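Local coordinates for nitrogenase molybdenum-iron protein beta chain (Clostridium pasteurianum, PDB 4WES) that forms, with the alpha chain, the molybdenum-iron component of nitrogenase, which reduces dinitrogen to ammonia, and shares an [8Fe-7S] cluster with that chain, at residues F71-K85 and S108-M122. Sequence-based numbering, arbitrary orientation. Where two conformers were deposited one is given.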
# COMPACT_ATOMS: atom_id res chain seq x y z
N PHE B 71 -35.45 24.35 -4.66
CA PHE B 71 -35.85 25.61 -5.28
C PHE B 71 -36.24 25.41 -6.74
O PHE B 71 -35.58 24.67 -7.49
CB PHE B 71 -34.73 26.65 -5.25
CG PHE B 71 -34.57 27.41 -3.94
CD1 PHE B 71 -34.72 26.83 -2.70
CD2 PHE B 71 -34.22 28.72 -3.98
CE1 PHE B 71 -34.51 27.54 -1.55
CE2 PHE B 71 -33.99 29.43 -2.82
CZ PHE B 71 -34.12 28.83 -1.61
N THR B 72 -37.24 26.17 -7.17
CA THR B 72 -37.64 26.33 -8.55
C THR B 72 -37.42 27.78 -8.95
O THR B 72 -37.02 28.60 -8.14
CB THR B 72 -39.14 26.02 -8.71
OG1 THR B 72 -39.85 26.98 -7.92
CG2 THR B 72 -39.47 24.59 -8.27
N GLU B 73 -37.74 28.10 -10.19
CA GLU B 73 -37.62 29.48 -10.64
C GLU B 73 -38.51 30.42 -9.82
O GLU B 73 -38.17 31.56 -9.56
CB GLU B 73 -37.92 29.57 -12.12
CG GLU B 73 -37.62 30.92 -12.73
CD GLU B 73 -37.47 30.89 -14.24
OE1 GLU B 73 -37.30 29.82 -14.86
OE2 GLU B 73 -37.49 31.97 -14.84
N GLY B 74 -39.64 29.93 -9.35
CA GLY B 74 -40.46 30.73 -8.45
C GLY B 74 -39.75 31.22 -7.20
O GLY B 74 -39.97 32.35 -6.73
N ALA B 75 -38.92 30.37 -6.62
CA ALA B 75 -38.20 30.72 -5.42
C ALA B 75 -37.21 31.80 -5.72
O ALA B 75 -36.91 32.67 -4.89
CB ALA B 75 -37.48 29.51 -4.87
N SER B 76 -36.70 31.72 -6.94
CA SER B 76 -35.67 32.63 -7.36
C SER B 76 -36.30 34.00 -7.42
O SER B 76 -35.62 35.01 -7.43
CB SER B 76 -35.08 32.24 -8.70
OG SER B 76 -35.93 32.62 -9.75
N VAL B 77 -37.62 34.02 -7.42
CA VAL B 77 -38.40 35.26 -7.37
C VAL B 77 -38.98 35.63 -5.97
O VAL B 77 -38.83 36.75 -5.51
CB VAL B 77 -39.52 35.21 -8.43
CG1 VAL B 77 -40.57 36.27 -8.17
CG2 VAL B 77 -38.92 35.36 -9.83
N PHE B 78 -39.65 34.68 -5.30
CA PHE B 78 -40.33 34.89 -4.02
C PHE B 78 -39.50 34.48 -2.81
O PHE B 78 -39.96 34.64 -1.66
CB PHE B 78 -41.65 34.11 -3.99
CG PHE B 78 -42.67 34.60 -4.98
CD1 PHE B 78 -43.40 35.74 -4.72
CD2 PHE B 78 -42.86 33.94 -6.20
CE1 PHE B 78 -44.33 36.21 -5.64
CE2 PHE B 78 -43.77 34.41 -7.12
CZ PHE B 78 -44.52 35.54 -6.84
N GLY B 79 -38.30 33.99 -3.05
CA GLY B 79 -37.48 33.45 -1.99
C GLY B 79 -37.90 32.04 -1.63
O GLY B 79 -38.92 31.55 -2.11
N GLY B 80 -37.10 31.37 -0.81
CA GLY B 80 -37.32 29.97 -0.49
C GLY B 80 -38.09 29.68 0.79
O GLY B 80 -38.06 28.54 1.25
N GLY B 81 -38.75 30.68 1.36
CA GLY B 81 -39.46 30.46 2.63
C GLY B 81 -40.51 29.37 2.51
O GLY B 81 -40.64 28.50 3.36
N SER B 82 -41.33 29.44 1.46
CA SER B 82 -42.40 28.43 1.33
C SER B 82 -41.79 27.04 1.20
O SER B 82 -42.30 26.07 1.77
CB SER B 82 -43.31 28.71 0.14
OG SER B 82 -42.55 28.71 -1.06
N ASN B 83 -40.70 26.94 0.44
CA ASN B 83 -40.07 25.64 0.23
C ASN B 83 -39.57 25.01 1.53
O ASN B 83 -39.78 23.82 1.74
CB ASN B 83 -38.86 25.75 -0.69
CG ASN B 83 -39.21 26.26 -2.04
OD1 ASN B 83 -39.65 27.43 -2.13
ND2 ASN B 83 -38.99 25.46 -3.11
N ILE B 84 -38.89 25.79 2.36
CA ILE B 84 -38.34 25.19 3.55
C ILE B 84 -39.45 24.86 4.56
O ILE B 84 -39.35 23.88 5.26
CB ILE B 84 -37.20 26.02 4.17
CG1 ILE B 84 -36.42 25.15 5.17
CG2 ILE B 84 -37.72 27.30 4.84
CD1 ILE B 84 -35.15 25.77 5.65
N LYS B 85 -40.51 25.66 4.59
CA LYS B 85 -41.64 25.35 5.47
C LYS B 85 -42.33 24.05 5.07
O LYS B 85 -42.65 23.20 5.89
CB LYS B 85 -42.62 26.52 5.46
CG LYS B 85 -42.05 27.74 6.14
CD LYS B 85 -43.00 28.91 5.93
CE LYS B 85 -42.35 30.21 6.30
NZ LYS B 85 -43.34 31.30 6.09
N SER B 108 -29.55 30.56 -2.41
CA SER B 108 -30.29 31.20 -1.34
C SER B 108 -29.52 32.39 -0.75
O SER B 108 -30.15 33.35 -0.30
CB SER B 108 -30.71 30.18 -0.30
OG SER B 108 -29.64 29.31 0.05
N GLU B 109 -28.20 32.34 -0.74
CA GLU B 109 -27.40 33.44 -0.26
C GLU B 109 -27.47 34.64 -1.24
O GLU B 109 -27.59 35.80 -0.81
CB GLU B 109 -25.97 33.00 -0.01
CG GLU B 109 -25.86 32.01 1.17
CD GLU B 109 -26.22 32.62 2.51
OE1 GLU B 109 -25.97 33.82 2.69
OE2 GLU B 109 -26.78 31.91 3.35
N THR B 110 -27.43 34.38 -2.55
CA THR B 110 -27.55 35.46 -3.53
C THR B 110 -28.93 36.14 -3.37
O THR B 110 -29.04 37.37 -3.47
CB THR B 110 -27.34 34.96 -4.97
OG1 THR B 110 -26.00 34.49 -5.10
CG2 THR B 110 -27.59 36.06 -5.96
N LEU B 111 -29.94 35.33 -3.11
CA LEU B 111 -31.31 35.84 -2.91
C LEU B 111 -31.54 36.52 -1.58
O LEU B 111 -32.57 37.20 -1.42
CB LEU B 111 -32.32 34.69 -3.05
CG LEU B 111 -32.50 34.14 -4.46
CD1 LEU B 111 -33.28 32.84 -4.45
CD2 LEU B 111 -33.18 35.13 -5.37
N GLY B 112 -30.63 36.33 -0.62
CA GLY B 112 -30.77 36.93 0.70
C GLY B 112 -31.86 36.29 1.52
O GLY B 112 -32.47 36.96 2.36
N ASP B 113 -32.13 35.01 1.34
CA ASP B 113 -33.15 34.35 2.17
C ASP B 113 -32.85 34.53 3.65
O ASP B 113 -31.71 34.49 4.09
CB ASP B 113 -33.23 32.85 1.87
CG ASP B 113 -34.20 32.49 0.77
OD1 ASP B 113 -34.53 33.34 -0.08
OD2 ASP B 113 -34.64 31.33 0.73
N ASP B 114 -33.91 34.67 4.42
CA ASP B 114 -33.83 35.00 5.83
C ASP B 114 -34.23 33.77 6.68
O ASP B 114 -35.37 33.63 7.11
CB ASP B 114 -34.78 36.17 6.07
CG ASP B 114 -34.80 36.65 7.50
OD1 ASP B 114 -34.10 36.15 8.38
OD2 ASP B 114 -35.56 37.61 7.72
N LEU B 115 -33.26 32.90 6.94
CA LEU B 115 -33.51 31.65 7.66
C LEU B 115 -34.08 31.88 9.07
O LEU B 115 -34.99 31.20 9.51
CB LEU B 115 -32.24 30.80 7.73
CG LEU B 115 -31.96 29.93 6.49
CD1 LEU B 115 -32.98 28.81 6.41
CD2 LEU B 115 -31.91 30.71 5.18
N PRO B 116 -33.52 32.85 9.82
CA PRO B 116 -34.10 33.08 11.15
C PRO B 116 -35.59 33.38 11.11
O PRO B 116 -36.34 32.85 11.92
CB PRO B 116 -33.32 34.28 11.65
CG PRO B 116 -32.00 34.17 10.97
CD PRO B 116 -32.31 33.66 9.59
N THR B 117 -36.04 34.17 10.15
CA THR B 117 -37.44 34.45 10.00
C THR B 117 -38.23 33.20 9.62
O THR B 117 -39.30 32.92 10.22
CB THR B 117 -37.69 35.59 9.00
OG1 THR B 117 -37.14 36.80 9.53
CG2 THR B 117 -39.19 35.78 8.72
N TYR B 118 -37.76 32.42 8.65
CA TYR B 118 -38.50 31.23 8.29
C TYR B 118 -38.64 30.27 9.49
O TYR B 118 -39.69 29.65 9.70
CB TYR B 118 -37.84 30.50 7.11
CG TYR B 118 -37.65 31.31 5.83
CD1 TYR B 118 -38.43 32.42 5.55
CD2 TYR B 118 -36.71 30.92 4.90
CE1 TYR B 118 -38.25 33.15 4.38
CE2 TYR B 118 -36.52 31.62 3.73
CZ TYR B 118 -37.28 32.74 3.47
OH TYR B 118 -37.06 33.42 2.27
N ILE B 119 -37.56 30.13 10.26
CA ILE B 119 -37.56 29.18 11.34
C ILE B 119 -38.53 29.64 12.46
O ILE B 119 -39.27 28.85 13.07
CB ILE B 119 -36.12 28.95 11.86
CG1 ILE B 119 -35.35 28.16 10.82
CG2 ILE B 119 -36.15 28.16 13.17
CD1 ILE B 119 -33.87 28.02 11.10
N SER B 120 -38.54 30.94 12.73
CA SER B 120 -39.48 31.50 13.71
C SER B 120 -40.94 31.32 13.22
O SER B 120 -41.83 30.95 13.98
CB SER B 120 -39.08 32.94 13.99
OG SER B 120 -39.57 33.82 13.02
N GLN B 121 -41.16 31.44 11.92
CA GLN B 121 -42.48 31.24 11.33
C GLN B 121 -42.91 29.78 11.40
O GLN B 121 -44.09 29.50 11.62
CB GLN B 121 -42.52 31.76 9.88
CG GLN B 121 -42.44 33.27 9.83
CD GLN B 121 -42.31 33.84 8.44
OE1 GLN B 121 -41.91 33.15 7.50
NE2 GLN B 121 -42.63 35.13 8.31
N MET B 122 -41.97 28.85 11.26
CA MET B 122 -42.36 27.45 11.41
C MET B 122 -42.78 27.13 12.83
O MET B 122 -43.74 26.39 13.03
CB MET B 122 -41.26 26.55 10.91
CG MET B 122 -41.11 26.73 9.41
SD MET B 122 -39.92 25.62 8.71
CE MET B 122 -38.37 26.44 9.04
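The ring of Y118 lies flat against G81, and the meeting illustrates how a glycine in the first turn of a helix lets an aromatic ring settle on the backbone. From Y118, CB reaches CG2 of I84 at 3.9 Å, and CG, set anti to the carbonyl carbon (chi1 -57°), turns the ring over the glycine. CD2 of Y118 is 3.8 Å from the same I84 CG2, while CE1, CE2 and CZ spread around G81 CA, which sits over the ring centre in a CH-pi contact. The other face receives the carbonyl O of D114, offset toward the rim. At the tip, Y118 OH lies 3.3 Å from G81 N, and D113 OD2 lies at the ring edge.

The D113 carboxylate also receives the start of the helix. G80, the N-cap residue of helix 81-95, gives its N-H to D113 OD2 at 2.9 Å, on the syn side of the carboxylate, with a weaker bond to OD1. OD2 also accepts from H43 NE2, so backbone and imidazole together fix its rotation. The F71 ring presents its edge to this carboxylate and to CD1 of L111, whose CD2 rests against the carbonyl O of S76.

At the far end, the extended chain of K85 carries NZ to Q121 OE1, a 2.7 Å bond approaching from above the amide's carbonyl plane, while K85 CG packs on M122 CG at 3.5 Å. I84 CD1 meets L115 CD1, and both side chains rest on V102 of strand 99-104.

The axes of segments 81-85 and 115-122 approach to 10.0 Å and cross at -46°. Their helices thus pack side by side on a parallel sheet, as in Rossmann-like alpha/beta domains, and the side chain of F71 is about 8 Å from the [8Fe-7S] cluster.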